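Local coordinates for protein dally-like, isoform A (Drosophila melanogaster, PDB 6XTZ) that probably acts as a GPI-linked cell-surface heparan sulfate proteoglycan of the glypican family, binding Wnt and Hedgehog proteins and shielding the palmitoleate lipid of Wnt, at residues E294-N297 against I298-E302; C40-S44 against V45-C49; N509-T513 against K514-Q518. The protein carries 5 engineered substitutions. One frame throughout, in Å; residues are numbered along the deposited sequence.

Interaction 1: E294-N297 against I298-E302; sequences EPLN and IKISE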
loop_
_atom_site.group_PDB
_atom_site.type_symbol
_atom_site.label_atom_id
_atom_site.label_comp_id
_atom_site.label_asym_id
_atom_site.label_seq_id
_atom_site.Cartn_x
_atom_site.Cartn_y
_atom_site.Cartn_z
ATOM N N GLU A 294 -27.759 -1.199 -9.941
ATOM C CA GLU A 294 -28.824 -0.201 -10.005
ATOM C C GLU A 294 -29.647 -0.309 -11.283
ATOM O O GLU A 294 -30.885 -0.354 -11.189
ATOM C CB GLU A 294 -28.232 1.204 -9.837
ATOM C CG GLU A 294 -27.926 1.590 -8.404
ATOM C CD GLU A 294 -29.079 2.315 -7.738
ATOM O OE1 GLU A 294 -28.888 2.834 -6.617
ATOM O OE2 GLU A 294 -30.174 2.372 -8.337
ATOM N N PRO A 295 -29.054 -0.361 -12.494
ATOM C CA PRO A 295 -29.889 -0.446 -13.696
ATOM C C PRO A 295 -30.123 -1.880 -14.143
ATOM O O PRO A 295 -30.163 -2.156 -15.346
ATOM C CB PRO A 295 -29.068 0.331 -14.728
ATOM C CG PRO A 295 -27.658 -0.021 -14.362
ATOM C CD PRO A 295 -27.628 -0.215 -12.854
ATOM N N LEU A 296 -30.285 -2.798 -13.189
ATOM C CA LEU A 296 -30.348 -4.213 -13.539
ATOM C C LEU A 296 -31.655 -4.571 -14.238
ATOM O O LEU A 296 -31.664 -5.429 -15.128
ATOM C CB LEU A 296 -30.154 -5.073 -12.291
ATOM C CG LEU A 296 -29.934 -6.564 -12.549
ATOM C CD1 LEU A 296 -28.821 -6.769 -13.564
ATOM C CD2 LEU A 296 -29.612 -7.283 -11.253
ATOM N N ASN A 297 -32.763 -3.928 -13.861
ATOM C CA ASN A 297 -34.043 -4.278 -14.466
ATOM C C ASN A 297 -34.116 -3.835 -15.921
ATOM O O ASN A 297 -34.794 -4.481 -16.729
ATOM C CB ASN A 297 -35.197 -3.675 -13.663
ATOM C CG ASN A 297 -35.299 -2.173 -13.824
ATOM O OD1 ASN A 297 -34.292 -1.468 -13.823
ATOM N ND2 ASN A 297 -36.523 -1.675 -13.969
ATOM N N ILE A 298 -33.432 -2.747 -16.277
ATOM C CA ILE A 298 -33.435 -2.316 -17.669
ATOM C C ILE A 298 -32.546 -3.222 -18.517
ATOM O O ILE A 298 -32.826 -3.439 -19.702
ATOM C CB ILE A 298 -33.021 -0.837 -17.778
ATOM C CG1 ILE A 298 -31.788 -0.678 -18.668
ATOM C CG2 ILE A 298 -32.768 -0.243 -16.401
ATOM C CD1 ILE A 298 -31.435 0.747 -18.951
ATOM N N LYS A 299 -31.478 -3.773 -17.933
ATOM C CA LYS A 299 -30.660 -4.732 -18.664
ATOM C C LYS A 299 -31.419 -6.028 -18.915
ATOM O O LYS A 299 -31.237 -6.661 -19.961
ATOM C CB LYS A 299 -29.362 -5.003 -17.904
ATOM C CG LYS A 299 -28.489 -3.768 -17.719
ATOM C CD LYS A 299 -27.278 -4.052 -16.844
ATOM C CE LYS A 299 -26.414 -2.808 -16.689
ATOM N NZ LYS A 299 -25.244 -3.037 -15.796
ATOM N N ILE A 300 -32.277 -6.432 -17.975
ATOM C CA ILE A 300 -33.108 -7.612 -18.185
ATOM C C ILE A 300 -34.140 -7.349 -19.274
ATOM O O ILE A 300 -34.420 -8.218 -20.108
ATOM C CB ILE A 300 -33.775 -8.039 -16.864
ATOM C CG1 ILE A 300 -32.716 -8.386 -15.817
ATOM C CG2 ILE A 300 -34.709 -9.222 -17.087
ATOM C CD1 ILE A 300 -33.296 -8.790 -14.479
ATOM N N SER A 301 -34.717 -6.145 -19.288
ATOM C CA SER A 301 -35.714 -5.811 -20.299
ATOM C C SER A 301 -35.108 -5.815 -21.696
ATOM O O SER A 301 -35.762 -6.225 -22.663
ATOM C CB SER A 301 -36.343 -4.454 -19.988
ATOM O OG SER A 301 -37.024 -4.484 -18.746
ATOM N N GLU A 302 -33.858 -5.364 -21.824
ATOM C CA GLU A 302 -33.195 -5.421 -23.122
ATOM C C GLU A 302 -32.879 -6.860 -23.513
ATOM O O GLU A 302 -32.964 -7.221 -24.691
ATOM C CB GLU A 302 -31.920 -4.576 -23.105
ATOM C CG GLU A 302 -31.200 -4.532 -24.446
ATOM C CD GLU A 302 -29.930 -3.709 -24.403
ATOM O OE1 GLU A 302 -29.588 -3.194 -23.317
ATOM O OE2 GLU A 302 -29.272 -3.575 -25.456
#

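Interaction 2: C40-S44 against V45-C49; sequences CESPS and VGTCC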
loop_
_atom_site.group_PDB
_atom_site.type_symbol
_atom_site.label_atom_id
_atom_site.label_comp_id
_atom_site.label_asym_id
_atom_site.label_seq_id
_atom_site.Cartn_x
_atom_site.Cartn_y
_atom_site.Cartn_z
ATOM N N CYS A 40 33.776 11.995 16.738
ATOM C CA CYS A 40 34.103 13.411 16.712
ATOM C C CYS A 40 35.562 13.607 16.313
ATOM O O CYS A 40 36.375 12.680 16.337
ATOM C CB CYS A 40 33.849 14.058 18.074
ATOM S SG CYS A 40 32.210 13.759 18.765
ATOM N N GLU A 41 35.888 14.840 15.940
ATOM C CA GLU A 41 37.270 15.197 15.662
ATOM C C GLU A 41 38.033 15.378 16.967
ATOM O O GLU A 41 37.516 15.944 17.934
ATOM C CB GLU A 41 37.341 16.479 14.830
ATOM C CG GLU A 41 38.754 16.858 14.410
ATOM C CD GLU A 41 38.804 18.141 13.600
ATOM O OE1 GLU A 41 37.777 18.847 13.539
ATOM O OE2 GLU A 41 39.873 18.441 13.025
ATOM N N SER A 42 39.271 14.880 16.992
ATOM C CA SER A 42 40.179 15.034 18.125
ATOM C C SER A 42 41.399 15.808 17.642
ATOM O O SER A 42 42.440 15.213 17.329
ATOM C CB SER A 42 40.583 13.683 18.709
ATOM O OG SER A 42 39.544 13.139 19.499
ATOM N N PRO A 43 41.305 17.128 17.554
ATOM C CA PRO A 43 42.419 17.929 17.047
ATOM C C PRO A 43 43.485 18.113 18.122
ATOM O O PRO A 43 43.355 17.648 19.254
ATOM C CB PRO A 43 41.750 19.254 16.680
ATOM C CG PRO A 43 40.623 19.365 17.642
ATOM C CD PRO A 43 40.132 17.958 17.880
ATOM N N SER A 44 44.557 18.809 17.740
ATOM C CA SER A 44 45.629 19.092 18.687
ATOM C C SER A 44 45.175 20.047 19.783
ATOM O O SER A 44 45.666 19.966 20.916
ATOM C CB SER A 44 46.838 19.665 17.948
ATOM O OG SER A 44 46.443 20.679 17.040
ATOM N N VAL A 45 44.235 20.945 19.475
ATOM C CA VAL A 45 43.778 21.918 20.460
ATOM C C VAL A 45 42.972 21.266 21.576
ATOM O O VAL A 45 42.741 21.894 22.614
ATOM C CB VAL A 45 42.955 23.027 19.778
ATOM C CG1 VAL A 45 43.784 23.720 18.709
ATOM C CG2 VAL A 45 41.679 22.455 19.184
ATOM N N GLY A 46 42.538 20.027 21.393
ATOM C CA GLY A 46 41.824 19.292 22.418
ATOM C C GLY A 46 40.340 19.181 22.107
ATOM O O GLY A 46 39.836 19.697 21.109
ATOM N N THR A 47 39.645 18.485 23.004
ATOM C CA THR A 47 38.213 18.260 22.888
ATOM C C THR A 47 37.588 18.274 24.275
ATOM O O THR A 47 38.249 17.968 25.271
ATOM C CB THR A 47 37.902 16.929 22.192
ATOM O OG1 THR A 47 36.496 16.662 22.274
ATOM C CG2 THR A 47 38.669 15.791 22.851
ATOM N N CYS A 48 36.308 18.632 24.331
ATOM C CA CYS A 48 35.571 18.665 25.587
ATOM C C CYS A 48 34.876 17.348 25.900
ATOM O O CYS A 48 34.153 17.266 26.897
ATOM C CB CYS A 48 34.534 19.794 25.569
ATOM S SG CYS A 48 35.232 21.447 25.430
ATOM N N CYS A 49 35.079 16.321 25.081
ATOM C CA CYS A 49 34.422 15.035 25.253
ATOM C C CYS A 49 35.455 13.946 25.496
ATOM O O CYS A 49 36.551 13.974 24.925
ATOM C CB CYS A 49 33.579 14.681 24.025
ATOM S SG CYS A 49 32.130 15.726 23.816
HETATM O O HOH W 1 36.049 17.244 19.496
#

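Interaction 3: N509-T513 against K514-Q518; sequences NPAST and KQTAQ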
loop_
_atom_site.group_PDB
_atom_site.type_symbol
_atom_site.label_atom_id
_atom_site.label_comp_id
_atom_site.label_asym_id
_atom_site.label_seq_id
_atom_site.Cartn_x
_atom_site.Cartn_y
_atom_site.Cartn_z
ATOM N N ASN A 509 28.815 3.546 0.062
ATOM C CA ASN A 509 27.368 3.385 -0.018
ATOM C C ASN A 509 26.783 3.291 1.386
ATOM O O ASN A 509 27.097 2.342 2.113
ATOM C CB ASN A 509 27.015 2.139 -0.820
ATOM C CG ASN A 509 25.517 1.942 -0.970
ATOM O OD1 ASN A 509 24.733 2.874 -0.787
ATOM N ND2 ASN A 509 25.113 0.723 -1.305
ATOM N N PRO A 510 25.937 4.237 1.804
ATOM C CA PRO A 510 25.370 4.170 3.162
ATOM C C PRO A 510 24.536 2.929 3.417
ATOM O O PRO A 510 24.391 2.529 4.579
ATOM C CB PRO A 510 24.512 5.441 3.252
ATOM C CG PRO A 510 25.033 6.339 2.177
ATOM C CD PRO A 510 25.497 5.437 1.076
ATOM N N ALA A 511 23.984 2.307 2.380
ATOM C CA ALA A 511 23.188 1.096 2.535
ATOM C C ALA A 511 24.095 -0.119 2.395
ATOM O O ALA A 511 24.756 -0.291 1.365
ATOM C CB ALA A 511 22.062 1.055 1.505
ATOM N N SER A 512 24.125 -0.956 3.426
ATOM C CA SER A 512 24.943 -2.157 3.405
ATOM C C SER A 512 24.212 -3.294 2.699
ATOM O O SER A 512 22.989 -3.278 2.532
ATOM C CB SER A 512 25.318 -2.578 4.827
ATOM O OG SER A 512 24.163 -2.878 5.591
ATOM N N THR A 513 24.989 -4.299 2.286
ATOM C CA THR A 513 24.410 -5.447 1.599
ATOM C C THR A 513 23.429 -6.201 2.488
ATOM O O THR A 513 22.443 -6.758 1.993
ATOM C CB THR A 513 25.518 -6.384 1.117
ATOM O OG1 THR A 513 26.491 -5.630 0.383
ATOM C CG2 THR A 513 24.946 -7.474 0.215
ATOM N N LYS A 514 23.679 -6.231 3.799
ATOM C CA LYS A 514 22.760 -6.912 4.705
ATOM C C LYS A 514 21.414 -6.200 4.766
ATOM O O LYS A 514 20.366 -6.849 4.851
ATOM C CB LYS A 514 23.376 -7.018 6.100
ATOM C CG LYS A 514 22.468 -7.673 7.132
ATOM C CD LYS A 514 23.112 -7.701 8.510
ATOM C CE LYS A 514 22.186 -8.333 9.538
ATOM N NZ LYS A 514 22.803 -8.394 10.891
ATOM N N GLN A 515 21.423 -4.866 4.715
ATOM C CA GLN A 515 20.173 -4.117 4.803
ATOM C C GLN A 515 19.329 -4.296 3.546
ATOM O O GLN A 515 18.114 -4.514 3.632
ATOM C CB GLN A 515 20.461 -2.638 5.056
ATOM C CG GLN A 515 21.022 -2.342 6.440
ATOM C CD GLN A 515 21.344 -0.872 6.637
ATOM O OE1 GLN A 515 21.767 -0.187 5.705
ATOM N NE2 GLN A 515 21.136 -0.379 7.853
ATOM N N THR A 516 19.952 -4.213 2.369
ATOM C CA THR A 516 19.195 -4.371 1.133
ATOM C C THR A 516 18.724 -5.808 0.943
ATOM O O THR A 516 17.717 -6.043 0.266
ATOM C CB THR A 516 20.031 -3.926 -0.066
ATOM O OG1 THR A 516 21.087 -4.866 -0.291
ATOM C CG2 THR A 516 20.629 -2.553 0.191
ATOM N N ALA A 517 19.430 -6.777 1.531
ATOM C CA ALA A 517 18.976 -8.160 1.447
ATOM C C ALA A 517 17.727 -8.382 2.290
ATOM O O ALA A 517 16.853 -9.168 1.908
ATOM C CB ALA A 517 20.091 -9.112 1.879
ATOM N N GLN A 518 17.619 -7.690 3.429
ATOM C CA GLN A 518 16.401 -7.771 4.227
ATOM C C GLN A 518 15.232 -7.086 3.533
ATOM O O GLN A 518 14.078 -7.487 3.724
ATOM C CB GLN A 518 16.623 -7.148 5.606
ATOM C CG GLN A 518 17.651 -7.859 6.467
ATOM C CD GLN A 518 17.791 -7.229 7.841
ATOM O OE1 GLN A 518 18.750 -6.508 8.110
ATOM N NE2 GLN A 518 16.833 -7.500 8.719
HETATM O O HOH W 2 21.130 2.393 4.970
#

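Interaction 1: E294-N297 against I298-E302
The backbone carbonyl of Asn297 is gripped by Ser301 on both faces of its plane. From one face Ser301 N donates to Asn297 O at 3.1 Å, tilted 31° from the plane. From the opposite face Ser301 OG donates to the same Asn297 O at 3.0 Å. The hydroxyl is turned back for this by its torsion, with OG beside the backbone N and anti to the carbonyl carbon (chi1 -62°). At the carboxamide of Asn297, the oxygen end meets a methyl: OD1 lies 3.2 Å from Ile298 CG2. That methyl, Ile298 CG2, also sits 3.4 Å from Pro295 O. The Pro295 ring and the Lys299 chain run side by side and point the same way, with Pro295 CG 3.8 Å from Lys299 CE. Lys299 is extended beyond CG, and its chain continues onto Val185, Leu189 and Gln192 of helix 185-216.

Pro295 is the N-cap of helix 296-322. Lys299 N reaches Pro295 O by a weak bond of 3.3 Å. The next bond is firmer, Ile300 N to Leu296 O at 3.1 Å. Leu296 and Ile300 belong to the inner side: Leu296 packs on Phe102, and Ile300 on Phe106 and Tyr110, all of helix 51-110. The Leu296 side chain is also about 4 Å from the bound O-palmitoleoyl serine.

The chemistry is thus divided by side. The Ser301 hydroxyl is satisfied within the helix's own first turns. Leu296 and Ile300 turn hydrocarbon to helix 51-110, and Leu296 near the ligand is consistent with an apolar border to the lipid site.

Interaction 2: C40-S44 against V45-C49
Pro43 and Val45 make the apolar contact of a type I beta turn that runs from Pro43 to Gly46. Their side chains meet at an angle, with Val45 CG2 3.6 Å from Pro43 CG. The Val45 torsion brings this about: with CG1 anti to the carbonyl carbon (chi1 -58°), CG2 falls between the backbone N and the carbonyl carbon, on the proline's side. Pro43 CG is equally close to the carbonyl oxygen of Gly46, at 3.6 Å.

Direct hydrogen bonding across the turn comes to one weak bond, Gly46 N to Pro43 O at 3.3 Å. Gly46 has a positive phi (106°), and a CB here would press against the carbonyl oxygen of Val45. That oxygen accepts from Ser7 OG. Thr47 OG1 then accepts from Cys49 N at 3.2 Å, close to straight at 162°, which forms an ST turn. A water lies between the two limbs of the loop, 2.9 Å from Thr47 OG1. Its contact with Glu41 O is unusually short, and the geometry there is uncertain. Backbone bonds also tie Thr47 to Ser32 and Cys48 to Cys239.

One ionic bond leaves the loop, from Glu41 OE1 to Lys240 NZ. The covalent links are three disulfides: Cys40 to Cys236, Cys48 to Cys10 and Cys49 to Cys239. Cys48 and Cys49, adjacent in sequence, therefore lead to different parts of the chain.

This loop has no regular helix or strand, and its own turn bond is weak. Its shape probably rests on the three disulfides together with the backbone bonds of Thr47 and Cys48 and the Glu41-Lys240 salt bridge.

Interaction 3: N509-T513 against K514-Q518
Ser512 and Gln515 face each other across the start of helix 513-538 as a capping box. The Ser512 hydroxyl sits between its backbone N and carbonyl carbon (chi1 61°), which turns it to the first turn. There it lies alongside the glutamine chain, Ser512 OG 3.3 Å from Gln515 CG. It also accepts a weak bond from Gln515 N, at 3.5 Å to Ser512 OG. Gln515 replies in the other direction. Its CG stands beside its backbone N (chi1 -69°), and the chain runs on extended to bring OE1 back to the start of the turn. The bond from Ser512 N to Gln515 OE1 is long and weak at 3.4 Å, but straight at 164°. A water lies 2.8 Å from Gln515 OE1 and farther from Pro510 O. The other end of the amide is held too, since NE2 donates to Arg221 O. Partners at both ends probably favour this rotation of the carboxamide. With an alanine here, Ser512 N and Arg221 O are likely to lose these mates, and a gap would open beside the cap.

Behind the cap the helix bonds begin. Thr516 N meets Ser512 O at 3.2 Å, nearly in line with the carbonyl bond, and Ala517 N meets Thr513 O at 3.0 Å. Upstream, Ala511 N has a weak bond to Asn509 OD1.

The capped end lies against two helix connections. Arg221 and Asn223, joined by Gln515 and Pro510, lie between helices 185-216 and 224-234. Tyr261, touched by Gln515, and His260, touched by Asn509, lie between helices 248-258 and 263-283.

The three contacts are spread along an elongated, largely helical chain without strands and do not touch. Interactions 2 and 3 lie on the same side of its centre, with centres 32 Å apart and nearest atoms about 18 Å apart. Interaction 1 is on the opposite side, its centre 83 Å from that of interaction 2 and 58 Å from that of interaction 3. It alone borders the lipid site, next to a pocket that includes Leu189, which Lys299 touches. The disulfide-linked loop 40-49 and the capped helix start 509-518 therefore belong to the fold away from the lipid. Helix 185-216 borders interaction 1, and the connection after it borders interaction 3.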